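Local coordinates for protein CELL division inhibitor (Pyrococcus furiosus, PDB 1G3Q) that binds ADP with magnesium and probably hydrolyses ATP as a MinD-type P-loop ATPase of the cell division apparatus, at residues Val169-Gly174 / Ala195-Asp200; Ala21-Ala26 / Lys228-Ile233; Leu50-Pro55 / Tyr74-Asp79; Asp56-Asp61 / Val83-Val88; Glu135-Val140 / Ala161-Leu166. One frame throughout, in Å; residues are numbered along the deposited sequence.

Contacts 1 and 5 both use strand 164-173 and meet where Val-169 N lies 2.7 Å from Leu-139 O. Each pairs parallel strands, but contact 5 grips the start of the strand and contact 1 its end, where the nucleotide base sits. Contact 2 is fully buried and purely apolar. Its two helices reach side chains of contacts 1 and 5, and Ala-21 and Val-25 pack on Leu-50 and Phe-78 of contact 3. Contacts 3 and 4 lie together at the other end of the sheet, joined through Tyr-74. Contact 3 is partly exposed and bridged by water. Contact 4 is buried and joins a capped helix start to the strand end through one backbone bond.

Contact 1 (Val169-Gly174 / Ala195-Asp200); sequences VLNRYG and AVIPED. With ADP (adenosine-5'-diphosphate), chain C.
Strands 169-171 and 195-198 run parallel, their axes 12° apart. Leu-170 N donates to Ala-195 O, and Ile-197 N donates to Leu-170 O at 2.9 Å. Past the corner at Arg-172, Glu-199 N donates to Tyr-173 O. Val-169 CG1 presses tightly on Ile-197 CG1. In a side-on, nearly coplanar salt bridge, Arg-172 NE donates to Glu-199 OE1 at 3.0 Å and Arg-172 NH2 to Glu-199 OE2 at 3.1 Å, both on syn lone pairs. Adenine C4 lies over one guanidinium face, toward its rim, with ribose O4' near NH1. Asn-171 CG, anti to the backbone N (chi1 -173°), sends the amide to the base. Asn-171 OD1 accepts from ADP N6 at 2.8 Å. Asn-171 ND2 donates to ADP N7 at 2.9 Å and to Thr-14 O of the P-loop. ADP N6 also donates to Pro-198 O, and Asp-200 N to ADP N1. These strand ends close a beta-alpha-beta unit and form the part of the ADP pocket that holds the adenine edge.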
# COMPACT_ATOMS: atom_id res chain seq x y z
N VAL A 169 10.22 2.56 -3.60
CA VAL A 169 9.65 3.63 -4.40
C VAL A 169 10.09 4.94 -3.76
O VAL A 169 9.94 5.13 -2.55
CB VAL A 169 8.10 3.59 -4.41
CG1 VAL A 169 7.54 4.80 -5.15
CG2 VAL A 169 7.62 2.29 -5.06
N LEU A 170 10.65 5.84 -4.57
CA LEU A 170 11.08 7.14 -4.06
C LEU A 170 9.93 8.09 -4.37
O LEU A 170 9.82 8.60 -5.48
CB LEU A 170 12.35 7.60 -4.77
CG LEU A 170 12.96 8.92 -4.28
CD1 LEU A 170 13.38 8.79 -2.82
CD2 LEU A 170 14.17 9.26 -5.15
N ASN A 171 9.08 8.31 -3.37
CA ASN A 171 7.92 9.17 -3.56
C ASN A 171 8.14 10.62 -3.16
O ASN A 171 9.03 10.95 -2.36
CB ASN A 171 6.73 8.58 -2.79
CG ASN A 171 5.44 9.33 -3.06
OD1 ASN A 171 5.15 9.71 -4.19
ND2 ASN A 171 4.64 9.52 -2.01
N ARG A 172 7.31 11.50 -3.73
CA ARG A 172 7.36 12.93 -3.46
C ARG A 172 8.70 13.56 -3.83
O ARG A 172 9.18 14.47 -3.16
CB ARG A 172 7.04 13.17 -1.98
CG ARG A 172 5.89 12.30 -1.49
CD ARG A 172 5.20 12.86 -0.27
NE ARG A 172 4.54 14.13 -0.56
CZ ARG A 172 3.72 14.75 0.29
NH1 ARG A 172 3.47 14.21 1.47
NH2 ARG A 172 3.17 15.91 -0.04
N TYR A 173 9.29 13.08 -4.92
CA TYR A 173 10.56 13.62 -5.37
C TYR A 173 10.35 14.94 -6.10
O TYR A 173 9.51 15.04 -6.99
CB TYR A 173 11.27 12.63 -6.30
CG TYR A 173 12.63 13.12 -6.76
CD1 TYR A 173 13.68 13.25 -5.85
CD2 TYR A 173 12.84 13.49 -8.08
CE1 TYR A 173 14.92 13.75 -6.26
CE2 TYR A 173 14.08 13.98 -8.50
CZ TYR A 173 15.11 14.11 -7.58
OH TYR A 173 16.33 14.60 -7.99
N GLY A 174 11.13 15.95 -5.73
CA GLY A 174 11.01 17.25 -6.36
C GLY A 174 10.28 18.23 -5.47
O GLY A 174 10.07 19.39 -5.84
N ALA A 195 10.76 2.73 -8.78
CA ALA A 195 10.08 3.86 -9.38
C ALA A 195 10.25 5.14 -8.59
O ALA A 195 10.37 5.13 -7.37
CB ALA A 195 8.59 3.55 -9.53
N VAL A 196 10.26 6.25 -9.32
CA VAL A 196 10.36 7.56 -8.72
C VAL A 196 9.01 8.21 -8.98
O VAL A 196 8.62 8.40 -10.14
CB VAL A 196 11.46 8.42 -9.39
CG1 VAL A 196 11.51 9.80 -8.75
CG2 VAL A 196 12.82 7.74 -9.24
N ILE A 197 8.28 8.50 -7.92
CA ILE A 197 6.98 9.15 -8.04
C ILE A 197 7.23 10.61 -7.69
O ILE A 197 7.57 10.94 -6.55
CB ILE A 197 5.94 8.56 -7.06
CG1 ILE A 197 5.86 7.04 -7.22
CG2 ILE A 197 4.57 9.19 -7.33
CD1 ILE A 197 5.41 6.56 -8.60
N PRO A 198 7.08 11.51 -8.66
CA PRO A 198 7.32 12.93 -8.39
C PRO A 198 6.26 13.58 -7.51
O PRO A 198 5.14 13.09 -7.39
CB PRO A 198 7.34 13.54 -9.79
CG PRO A 198 6.30 12.72 -10.50
CD PRO A 198 6.64 11.31 -10.06
N GLU A 199 6.65 14.68 -6.86
CA GLU A 199 5.72 15.44 -6.04
C GLU A 199 4.81 15.99 -7.13
O GLU A 199 5.29 16.62 -8.08
CB GLU A 199 6.46 16.59 -5.34
CG GLU A 199 5.60 17.46 -4.43
CD GLU A 199 4.95 16.68 -3.30
OE1 GLU A 199 5.50 15.62 -2.92
OE2 GLU A 199 3.91 17.12 -2.78
N ASP A 200 3.52 15.73 -7.03
CA ASP A 200 2.60 16.17 -8.06
C ASP A 200 1.22 16.50 -7.50
O ASP A 200 0.54 15.63 -6.96
CB ASP A 200 2.47 15.06 -9.12
CG ASP A 200 1.69 15.49 -10.35
OD1 ASP A 200 1.03 16.55 -10.32
OD2 ASP A 200 1.73 14.74 -11.35
PB ADP C . 0.73 7.53 4.27
O1B ADP C . 0.53 8.02 5.62
O2B ADP C . 2.12 7.08 4.10
O3B ADP C . -0.31 6.34 3.75
PA ADP C . -0.51 9.03 2.22
O1A ADP C . -1.82 9.23 2.73
O2A ADP C . -0.44 8.08 1.15
O3A ADP C . 0.53 8.70 3.28
O5' ADP C . -0.07 10.37 1.68
C5' ADP C . -0.01 11.60 2.49
C4' ADP C . -0.50 12.78 1.74
O4' ADP C . 0.45 13.23 0.74
C3' ADP C . -1.77 12.56 0.97
O3' ADP C . -2.67 13.64 1.18
C2' ADP C . -1.39 12.49 -0.48
O2' ADP C . -2.36 12.97 -1.40
C1' ADP C . -0.15 13.27 -0.58
N9 ADP C . 0.87 12.68 -1.49
C8 ADP C . 1.50 11.42 -1.52
N7 ADP C . 2.36 11.24 -2.48
C5 ADP C . 2.33 12.44 -3.16
C6 ADP C . 3.02 12.91 -4.31
N6 ADP C . 3.90 12.11 -4.92
N1 ADP C . 2.76 14.20 -4.76
C2 ADP C . 1.85 15.00 -4.11
N3 ADP C . 1.15 14.63 -3.01
C4 ADP C . 1.42 13.34 -2.58

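Contact 2 (Ala21-Ala26 / Lys228-Ile233); sequences ANLSVA and KLAEEI
Leu-23 and Ala-26 of helix 16-29 meet Leu-229, Ala-230 and Ile-233 of helix 221-235. In this layered alpha-beta-alpha fold, helix 16-29 follows the P-loop and helix 221-235 is the last helix of the chain. The short segments cross at -71°, with their axes 9.1 Å apart at closest approach. The contact is small and fully buried.

All the contacts between the helices are apolar. No hydrogen bond joins them. Leu-23 carries most of the contact. Its CG stands anti to the backbone N (chi1 -178°), which carries the branched end across to the other helix. There CD1 sits among three residues. Leu-23 CD1 touches Ala-230 CA at 3.6 Å. Leu-23 CD1 also lies 4.0 Å from Ile-233 CG1, and Leu-229 CG is a little farther from it. CD2 of Leu-23 also reaches Ile-233 CG1, and these two side chains pass at a slant.

Within the helices, Val-25 N donates to Ala-21 O and Ile-233 N to Leu-229 O. Ile-233 O also accepts from Arg-3.

Other layers enclose the same side chains. Leu-23 also rests on Leu-116 of strand 114-118, and Ile-233 on Phe-114. Leu-229 reaches Ala-195 and Val-169 in the sheet. Beside the leucine two alanines meet directly: Ala-26 CB lies 3.6 Å from Ala-230 CB.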
# COMPACT_ATOMS: atom_id res chain seq x y z
N ALA A 21 -3.30 2.55 -3.39
CA ALA A 21 -4.44 2.89 -4.23
C ALA A 21 -4.10 3.02 -5.72
O ALA A 21 -4.76 2.43 -6.57
CB ALA A 21 -5.09 4.18 -3.73
N ASN A 22 -3.07 3.81 -6.04
CA ASN A 22 -2.70 3.98 -7.45
C ASN A 22 -2.17 2.70 -8.10
O ASN A 22 -2.51 2.41 -9.24
CB ASN A 22 -1.67 5.11 -7.60
CG ASN A 22 -2.30 6.49 -7.50
OD1 ASN A 22 -2.44 7.04 -6.41
ND2 ASN A 22 -2.69 7.04 -8.64
N LEU A 23 -1.35 1.95 -7.37
CA LEU A 23 -0.81 0.70 -7.91
C LEU A 23 -1.96 -0.28 -8.16
O LEU A 23 -1.98 -0.99 -9.16
CB LEU A 23 0.21 0.10 -6.95
CG LEU A 23 0.90 -1.20 -7.39
CD1 LEU A 23 1.56 -1.01 -8.76
CD2 LEU A 23 1.93 -1.61 -6.35
N SER A 24 -2.92 -0.32 -7.24
CA SER A 24 -4.07 -1.21 -7.38
C SER A 24 -4.82 -0.93 -8.68
O SER A 24 -5.12 -1.85 -9.45
CB SER A 24 -5.05 -1.04 -6.21
OG SER A 24 -4.51 -1.53 -5.00
N VAL A 25 -5.13 0.34 -8.91
CA VAL A 25 -5.86 0.74 -10.11
C VAL A 25 -5.04 0.50 -11.37
O VAL A 25 -5.57 0.05 -12.39
CB VAL A 25 -6.29 2.23 -10.03
CG1 VAL A 25 -7.06 2.62 -11.29
CG2 VAL A 25 -7.18 2.45 -8.80
N ALA A 26 -3.75 0.81 -11.32
CA ALA A 26 -2.87 0.60 -12.47
C ALA A 26 -2.84 -0.88 -12.84
O ALA A 26 -3.00 -1.24 -14.01
CB ALA A 26 -1.46 1.09 -12.15
N LYS A 228 4.14 2.98 -14.83
CA LYS A 228 5.45 2.34 -15.00
C LYS A 228 5.75 1.45 -13.81
O LYS A 228 6.30 0.36 -13.97
CB LYS A 228 6.55 3.39 -15.16
CG LYS A 228 6.48 4.16 -16.47
CD LYS A 228 7.69 5.06 -16.67
CE LYS A 228 7.61 5.81 -18.00
NZ LYS A 228 8.84 6.61 -18.27
N LEU A 229 5.39 1.90 -12.61
CA LEU A 229 5.62 1.09 -11.41
C LEU A 229 4.86 -0.23 -11.53
O LEU A 229 5.40 -1.29 -11.22
CB LEU A 229 5.15 1.83 -10.15
CG LEU A 229 5.25 0.97 -8.88
CD1 LEU A 229 6.72 0.66 -8.59
CD2 LEU A 229 4.62 1.70 -7.69
N ALA A 230 3.61 -0.15 -11.98
CA ALA A 230 2.78 -1.34 -12.14
C ALA A 230 3.46 -2.31 -13.11
O ALA A 230 3.45 -3.52 -12.90
CB ALA A 230 1.41 -0.96 -12.66
N GLU A 231 4.04 -1.76 -14.17
CA GLU A 231 4.73 -2.57 -15.17
C GLU A 231 5.90 -3.29 -14.49
O GLU A 231 6.08 -4.50 -14.66
CB GLU A 231 5.25 -1.69 -16.30
CG GLU A 231 5.68 -2.45 -17.54
CD GLU A 231 6.37 -1.57 -18.56
OE1 GLU A 231 5.94 -0.41 -18.74
OE2 GLU A 231 7.35 -2.03 -19.19
N GLU A 232 6.68 -2.55 -13.72
CA GLU A 232 7.83 -3.11 -13.01
C GLU A 232 7.43 -4.20 -12.03
O GLU A 232 8.07 -5.25 -11.96
CB GLU A 232 8.60 -2.02 -12.27
CG GLU A 232 9.38 -1.07 -13.16
CD GLU A 232 10.38 -1.80 -14.05
OE1 GLU A 232 11.07 -2.71 -13.54
OE2 GLU A 232 10.47 -1.45 -15.24
N ILE A 233 6.38 -3.95 -11.25
CA ILE A 233 5.91 -4.92 -10.27
C ILE A 233 5.60 -6.25 -10.95
O ILE A 233 5.93 -7.32 -10.43
CB ILE A 233 4.63 -4.41 -9.55
CG1 ILE A 233 4.97 -3.19 -8.68
CG2 ILE A 233 4.02 -5.52 -8.70
CD1 ILE A 233 6.01 -3.47 -7.62

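Contact 3 (Leu50-Pro55 / Tyr74-Asp79); sequences LGVDDP and YMTQFD
Tyr-74 CG lies anti to its carbonyl carbon (chi1 -69°), and the ring plane is set by chi2 of 74°. This turns one ring face to Pro-55. Pro-55 CB sits over that face in a CH-pi contact, 3.8 Å from the ring centroid and 21° off the normal. It lies somewhat toward the rim, nearest CZ. Tyr-74 OH is hydrogen-bonded to Val-57 N, just past Pro-55.

Val-52 reaches the chain just after Tyr-74. Its CG2 touches Met-75 O at 3.5 Å and Thr-76 CG2 at 4.0 Å, and the Val-52 and Thr-76 side chains cross at about a right angle. Thr-76 OG1 accepts from Phe-78 N at 3.0 Å, which makes an ST turn. Val-81 O is a further partner of this hydroxyl.

Leu-50 O meets the edge of the Phe-78 ring at CE2, 3.5 Å away. Leu-50 CD2 packs on the same ring carbon. One water joins the two segments. It donates to Leu-50 O at 2.7 Å and to Gln-77 OE1 at 3.2 Å, and it accepts from Gln-77 N at 2.8 Å.

Leu-50 and Phe-78 also pack on Ala-21 and Val-25 of helix 16-29. Gly-51, with positive phi, is the C-prime residue of a Schellman motif ending helix 46-49. The loop that follows packs on edge strand 74-75 and the turn after it, at one end of the mixed sheet.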
# COMPACT_ATOMS: atom_id res chain seq x y z
N LEU A 50 -10.28 5.10 -2.43
CA LEU A 50 -10.73 4.32 -3.58
C LEU A 50 -12.20 4.57 -3.90
O LEU A 50 -12.78 3.91 -4.76
CB LEU A 50 -10.48 2.82 -3.34
CG LEU A 50 -9.01 2.40 -3.44
CD1 LEU A 50 -8.86 0.94 -3.03
CD2 LEU A 50 -8.52 2.61 -4.87
N GLY A 51 -12.80 5.53 -3.20
CA GLY A 51 -14.19 5.86 -3.47
C GLY A 51 -15.28 4.99 -2.86
O GLY A 51 -16.44 5.10 -3.24
N VAL A 52 -14.91 4.10 -1.94
CA VAL A 52 -15.88 3.24 -1.28
C VAL A 52 -16.03 3.84 0.11
O VAL A 52 -15.27 3.53 1.03
CB VAL A 52 -15.35 1.80 -1.18
CG1 VAL A 52 -16.38 0.91 -0.48
CG2 VAL A 52 -15.06 1.26 -2.58
N ASP A 53 -17.03 4.70 0.27
CA ASP A 53 -17.20 5.40 1.53
C ASP A 53 -18.22 4.87 2.53
O ASP A 53 -18.24 5.33 3.67
CB ASP A 53 -17.53 6.87 1.24
CG ASP A 53 -16.83 7.39 0.01
OD1 ASP A 53 -15.60 7.19 -0.12
OD2 ASP A 53 -17.51 8.01 -0.84
N ASP A 54 -19.03 3.90 2.14
CA ASP A 54 -20.08 3.44 3.03
C ASP A 54 -20.10 1.98 3.51
O ASP A 54 -21.14 1.50 3.97
CB ASP A 54 -21.41 3.77 2.36
CG ASP A 54 -22.51 4.04 3.34
OD1 ASP A 54 -22.25 4.75 4.34
OD2 ASP A 54 -23.63 3.55 3.11
N PRO A 55 -18.97 1.26 3.43
CA PRO A 55 -19.00 -0.14 3.87
C PRO A 55 -19.47 -0.39 5.31
O PRO A 55 -18.94 0.19 6.25
CB PRO A 55 -17.56 -0.60 3.64
CG PRO A 55 -16.78 0.64 3.97
CD PRO A 55 -17.58 1.72 3.26
N TYR A 74 -15.39 -5.63 -0.93
CA TYR A 74 -16.26 -4.77 -1.73
C TYR A 74 -15.72 -4.46 -3.11
O TYR A 74 -14.52 -4.52 -3.35
CB TYR A 74 -16.49 -3.43 -1.02
CG TYR A 74 -17.31 -3.53 0.23
CD1 TYR A 74 -16.78 -4.05 1.41
CD2 TYR A 74 -18.65 -3.10 0.24
CE1 TYR A 74 -17.56 -4.15 2.56
CE2 TYR A 74 -19.42 -3.19 1.38
CZ TYR A 74 -18.87 -3.72 2.54
OH TYR A 74 -19.65 -3.81 3.67
N MET A 75 -16.63 -4.13 -4.02
CA MET A 75 -16.27 -3.75 -5.38
C MET A 75 -15.84 -2.29 -5.27
O MET A 75 -16.09 -1.64 -4.25
CB MET A 75 -17.50 -3.79 -6.29
CG MET A 75 -18.50 -2.65 -5.97
SD MET A 75 -19.94 -2.47 -7.09
CE MET A 75 -19.29 -1.33 -8.34
N THR A 76 -15.19 -1.79 -6.31
CA THR A 76 -14.81 -0.39 -6.37
C THR A 76 -15.25 -0.00 -7.78
O THR A 76 -15.64 -0.88 -8.56
CB THR A 76 -13.29 -0.15 -6.25
OG1 THR A 76 -12.64 -0.61 -7.45
CG2 THR A 76 -12.72 -0.89 -5.04
N GLN A 77 -15.19 1.28 -8.11
CA GLN A 77 -15.60 1.72 -9.44
C GLN A 77 -14.53 1.40 -10.48
O GLN A 77 -14.68 1.71 -11.65
CB GLN A 77 -15.85 3.23 -9.42
CG GLN A 77 -14.57 4.05 -9.27
CD GLN A 77 -14.84 5.46 -8.81
OE1 GLN A 77 -15.12 5.70 -7.63
NE2 GLN A 77 -14.79 6.40 -9.74
N PHE A 78 -13.45 0.76 -10.04
CA PHE A 78 -12.35 0.43 -10.94
C PHE A 78 -12.33 -1.03 -11.36
O PHE A 78 -12.54 -1.93 -10.54
CB PHE A 78 -11.03 0.81 -10.28
CG PHE A 78 -11.03 2.21 -9.73
CD1 PHE A 78 -10.96 3.30 -10.59
CD2 PHE A 78 -11.17 2.45 -8.37
CE1 PHE A 78 -11.05 4.60 -10.11
CE2 PHE A 78 -11.26 3.74 -7.87
CZ PHE A 78 -11.20 4.82 -8.74
N ASP A 79 -12.09 -1.25 -12.65
CA ASP A 79 -12.05 -2.59 -13.22
C ASP A 79 -11.03 -3.48 -12.52
O ASP A 79 -9.86 -3.12 -12.41
CB ASP A 79 -11.69 -2.55 -14.71
CG ASP A 79 -12.81 -2.02 -15.57
OD1 ASP A 79 -13.93 -1.84 -15.05
OD2 ASP A 79 -12.57 -1.80 -16.77
O HOH W 1 -15.10 3.04 -5.88

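Contact 4 (Asp56-Asp61 / Val83-Val88); sequences DVTLHD and VLPGAV
The His-60 ring has Ala-87 over one face and Gly-86 CA at its edge. Ala-87 CB makes a CH-pi contact, 4.2 Å from the ring centroid and 27° off the normal. Gly-86 CA is 3.4 Å from His-60 ND1. The ring NE2 is hydrogen-bonded to Leu-41 O, which helps fix the rotation of the ring.

Leu-59 N donates to Pro-85 O at 2.8 Å, in a nearly straight bond of 174°. Thr-58 CB sits against the same oxygen at 3.2 Å, and its CG2 packs on the Gly-86 backbone. Leu-59 CD1 meets Leu-84 CD2 at 4.1 Å, the two side chains crossing at about a right angle.

Thr-58 is the N-cap of helix 59-63. Its chi1 of 60° places OG1 between the backbone N and the carbonyl carbon, where it faces His-60 N and Ala-87 CB. Thr-58 N donates to Asp-61 OD2 at 2.8 Å, on the anti lone pair. The resulting capping box occupies Thr-58 N and, weakly, His-60 N. The buried Ala-87 O has no polar partner in the model. Pro-85 O takes up the Leu-59 amide. This bond ties the helix start to the end of strand 81-84, and the capping box orders the same turn.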
# COMPACT_ATOMS: atom_id res chain seq x y z
N ASP A 56 -20.45 -1.28 5.47
CA ASP A 56 -20.95 -1.61 6.80
C ASP A 56 -20.08 -2.65 7.49
O ASP A 56 -20.05 -2.73 8.72
CB ASP A 56 -22.37 -2.17 6.72
CG ASP A 56 -23.38 -1.14 6.26
OD1 ASP A 56 -23.05 0.06 6.22
OD2 ASP A 56 -24.52 -1.54 5.96
N VAL A 57 -19.38 -3.46 6.70
CA VAL A 57 -18.53 -4.52 7.24
C VAL A 57 -17.09 -4.24 6.84
O VAL A 57 -16.80 -4.01 5.66
CB VAL A 57 -18.95 -5.90 6.71
CG1 VAL A 57 -18.15 -6.99 7.41
CG2 VAL A 57 -20.44 -6.11 6.91
N THR A 58 -16.18 -4.28 7.81
CA THR A 58 -14.78 -4.00 7.55
C THR A 58 -13.83 -5.06 8.08
O THR A 58 -14.24 -6.01 8.75
CB THR A 58 -14.37 -2.67 8.21
OG1 THR A 58 -14.57 -2.77 9.62
CG2 THR A 58 -15.20 -1.50 7.67
N LEU A 59 -12.56 -4.87 7.78
CA LEU A 59 -11.52 -5.78 8.24
C LEU A 59 -11.55 -5.80 9.77
O LEU A 59 -11.28 -6.83 10.40
CB LEU A 59 -10.15 -5.31 7.74
CG LEU A 59 -8.90 -6.04 8.23
CD1 LEU A 59 -9.01 -7.52 7.94
CD2 LEU A 59 -7.68 -5.44 7.54
N HIS A 60 -11.90 -4.67 10.38
CA HIS A 60 -11.96 -4.58 11.83
C HIS A 60 -12.99 -5.54 12.41
O HIS A 60 -12.78 -6.14 13.47
CB HIS A 60 -12.27 -3.14 12.27
CG HIS A 60 -11.17 -2.17 11.97
ND1 HIS A 60 -10.83 -1.79 10.69
CD2 HIS A 60 -10.33 -1.51 12.79
CE1 HIS A 60 -9.83 -0.94 10.74
NE2 HIS A 60 -9.50 -0.75 12.00
N ASP A 61 -14.11 -5.69 11.70
CA ASP A 61 -15.17 -6.61 12.13
C ASP A 61 -14.63 -8.03 12.07
O ASP A 61 -14.87 -8.84 12.96
CB ASP A 61 -16.39 -6.48 11.22
CG ASP A 61 -17.13 -5.18 11.42
OD1 ASP A 61 -17.64 -4.95 12.53
OD2 ASP A 61 -17.21 -4.38 10.46
N VAL A 83 -11.78 -3.99 -2.63
CA VAL A 83 -11.20 -3.46 -1.41
C VAL A 83 -11.71 -4.16 -0.16
O VAL A 83 -12.86 -4.60 -0.09
CB VAL A 83 -11.45 -1.93 -1.31
CG1 VAL A 83 -12.94 -1.64 -1.28
CG2 VAL A 83 -10.76 -1.35 -0.06
N LEU A 84 -10.80 -4.29 0.81
CA LEU A 84 -11.08 -4.87 2.12
C LEU A 84 -10.83 -3.63 2.98
O LEU A 84 -9.71 -3.37 3.40
CB LEU A 84 -10.06 -5.98 2.45
CG LEU A 84 -10.10 -6.61 3.85
CD1 LEU A 84 -11.52 -6.92 4.24
CD2 LEU A 84 -9.24 -7.88 3.87
N PRO A 85 -11.89 -2.84 3.22
CA PRO A 85 -11.85 -1.60 4.00
C PRO A 85 -11.67 -1.71 5.50
O PRO A 85 -11.96 -2.73 6.10
CB PRO A 85 -13.17 -0.94 3.63
CG PRO A 85 -14.10 -2.14 3.61
CD PRO A 85 -13.28 -3.19 2.86
N GLY A 86 -11.20 -0.62 6.09
CA GLY A 86 -11.02 -0.57 7.53
C GLY A 86 -12.05 0.38 8.11
O GLY A 86 -12.49 1.31 7.42
N ALA A 87 -12.45 0.16 9.36
CA ALA A 87 -13.42 1.04 10.00
C ALA A 87 -12.64 2.23 10.54
O ALA A 87 -11.44 2.14 10.76
CB ALA A 87 -14.12 0.30 11.15
N VAL A 88 -13.33 3.36 10.74
CA VAL A 88 -12.66 4.55 11.26
C VAL A 88 -12.94 4.80 12.74
O VAL A 88 -12.12 5.41 13.42
CB VAL A 88 -13.08 5.83 10.48
CG1 VAL A 88 -12.67 5.71 9.01
CG2 VAL A 88 -14.57 6.04 10.60

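Contact 5 (Glu135-Val140 / Ala161-Leu166); sequences EEALLV and AGLAIL
Ala-137 and Ala-164 meet at the middle of the pairing. Ala-137 N donates to Ala-164 O at 2.9 Å. On the two sides of this bond, Ala-164 N donates to Glu-135 O at 2.9 Å, and Leu-166 N donates to Ala-137 O at 3.0 Å. Glu-136 CA adds a CA-H...O contact to Ala-164 O.

The side chains divide between the two faces. On one face Ala-137 CB touches Ile-165 CD1 at 3.9 Å, and Leu-139 CG meets Ile-165 CG2 at 4.1 Å. Leu-163 CD2 also approaches Ala-137 CB. Glu-136, on the face with Ala-164, crosses Leu-166 at a slant. Its CG is anti to the carbonyl carbon (chi1 -58°), and the extended chain beyond carries OE1 to Leu-166 CD1 and CD2 and to Arg-3.

The strands are parallel and twisted by -36°. They belong to a beta-alpha-beta unit whose connecting helix is 145-160. Leu-158 of that helix packs on Ala-137 and Ile-165, and Thr-151 packs on Leu-139.

Further out, Glu-136 OE1 forms a salt bridge with Arg-3, which also touches Leu-166. Glu-135 points away from strand 164-166, and its carboxylate pairs with Lys-109 and accepts from Ile-4 N. Gly-162, with positive phi, ends helix 145-160 in a Schellman motif just before Leu-163.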
# COMPACT_ATOMS: atom_id res chain seq x y z
N GLU A 135 3.93 -11.51 1.59
CA GLU A 135 5.01 -12.42 1.20
C GLU A 135 6.13 -11.59 0.57
O GLU A 135 7.29 -11.99 0.57
CB GLU A 135 4.52 -13.41 0.15
CG GLU A 135 3.24 -14.13 0.49
CD GLU A 135 2.65 -14.84 -0.72
OE1 GLU A 135 2.43 -14.18 -1.76
OE2 GLU A 135 2.39 -16.06 -0.62
N GLU A 136 5.74 -10.45 0.02
CA GLU A 136 6.67 -9.53 -0.63
C GLU A 136 6.49 -8.15 0.01
O GLU A 136 5.43 -7.86 0.57
CB GLU A 136 6.35 -9.42 -2.12
CG GLU A 136 6.39 -10.72 -2.88
CD GLU A 136 5.78 -10.59 -4.27
OE1 GLU A 136 6.07 -9.59 -4.95
OE2 GLU A 136 5.02 -11.49 -4.67
N ALA A 137 7.51 -7.31 -0.11
CA ALA A 137 7.44 -5.97 0.45
C ALA A 137 7.92 -4.91 -0.53
O ALA A 137 8.96 -5.06 -1.18
CB ALA A 137 8.26 -5.90 1.74
N LEU A 138 7.14 -3.84 -0.63
CA LEU A 138 7.49 -2.72 -1.49
C LEU A 138 7.73 -1.56 -0.54
O LEU A 138 6.80 -1.04 0.07
CB LEU A 138 6.34 -2.38 -2.45
CG LEU A 138 6.58 -1.18 -3.37
CD1 LEU A 138 7.77 -1.46 -4.28
CD2 LEU A 138 5.34 -0.90 -4.21
N LEU A 139 8.99 -1.16 -0.41
CA LEU A 139 9.34 -0.07 0.48
C LEU A 139 8.96 1.28 -0.10
O LEU A 139 9.23 1.56 -1.27
CB LEU A 139 10.85 -0.09 0.78
CG LEU A 139 11.48 -1.45 1.12
CD1 LEU A 139 12.95 -1.23 1.50
CD2 LEU A 139 10.74 -2.11 2.26
N VAL A 140 8.32 2.11 0.71
CA VAL A 140 7.92 3.44 0.28
C VAL A 140 8.66 4.44 1.15
O VAL A 140 8.61 4.36 2.38
CB VAL A 140 6.40 3.67 0.44
CG1 VAL A 140 6.04 5.08 0.03
CG2 VAL A 140 5.63 2.67 -0.42
N ALA A 161 12.42 -11.63 8.37
CA ALA A 161 11.16 -12.30 8.69
C ALA A 161 10.75 -13.27 7.59
O ALA A 161 9.80 -14.04 7.75
CB ALA A 161 10.06 -11.27 8.93
N GLY A 162 11.46 -13.22 6.46
CA GLY A 162 11.14 -14.12 5.37
C GLY A 162 10.51 -13.51 4.13
O GLY A 162 10.32 -14.21 3.13
N LEU A 163 10.19 -12.22 4.17
CA LEU A 163 9.58 -11.57 3.02
C LEU A 163 10.57 -11.21 1.92
O LEU A 163 11.70 -10.80 2.19
CB LEU A 163 8.85 -10.29 3.44
CG LEU A 163 7.58 -10.39 4.29
CD1 LEU A 163 7.94 -10.74 5.72
CD2 LEU A 163 6.84 -9.05 4.24
N ALA A 164 10.13 -11.35 0.67
CA ALA A 164 10.95 -11.01 -0.48
C ALA A 164 10.83 -9.50 -0.68
O ALA A 164 9.73 -8.98 -0.89
CB ALA A 164 10.44 -11.74 -1.72
N ILE A 165 11.95 -8.80 -0.59
CA ILE A 165 11.95 -7.35 -0.75
C ILE A 165 12.09 -7.00 -2.23
O ILE A 165 13.17 -7.12 -2.81
CB ILE A 165 13.10 -6.69 0.03
CG1 ILE A 165 13.19 -7.29 1.44
CG2 ILE A 165 12.88 -5.19 0.10
CD1 ILE A 165 11.91 -7.19 2.25
N LEU A 166 10.98 -6.58 -2.83
CA LEU A 166 10.94 -6.22 -4.24
C LEU A 166 11.83 -5.04 -4.58
O LEU A 166 12.45 -4.99 -5.64
CB LEU A 166 9.50 -5.89 -4.65
CG LEU A 166 8.46 -7.00 -4.48
CD1 LEU A 166 7.08 -6.46 -4.84
CD2 LEU A 166 8.82 -8.18 -5.37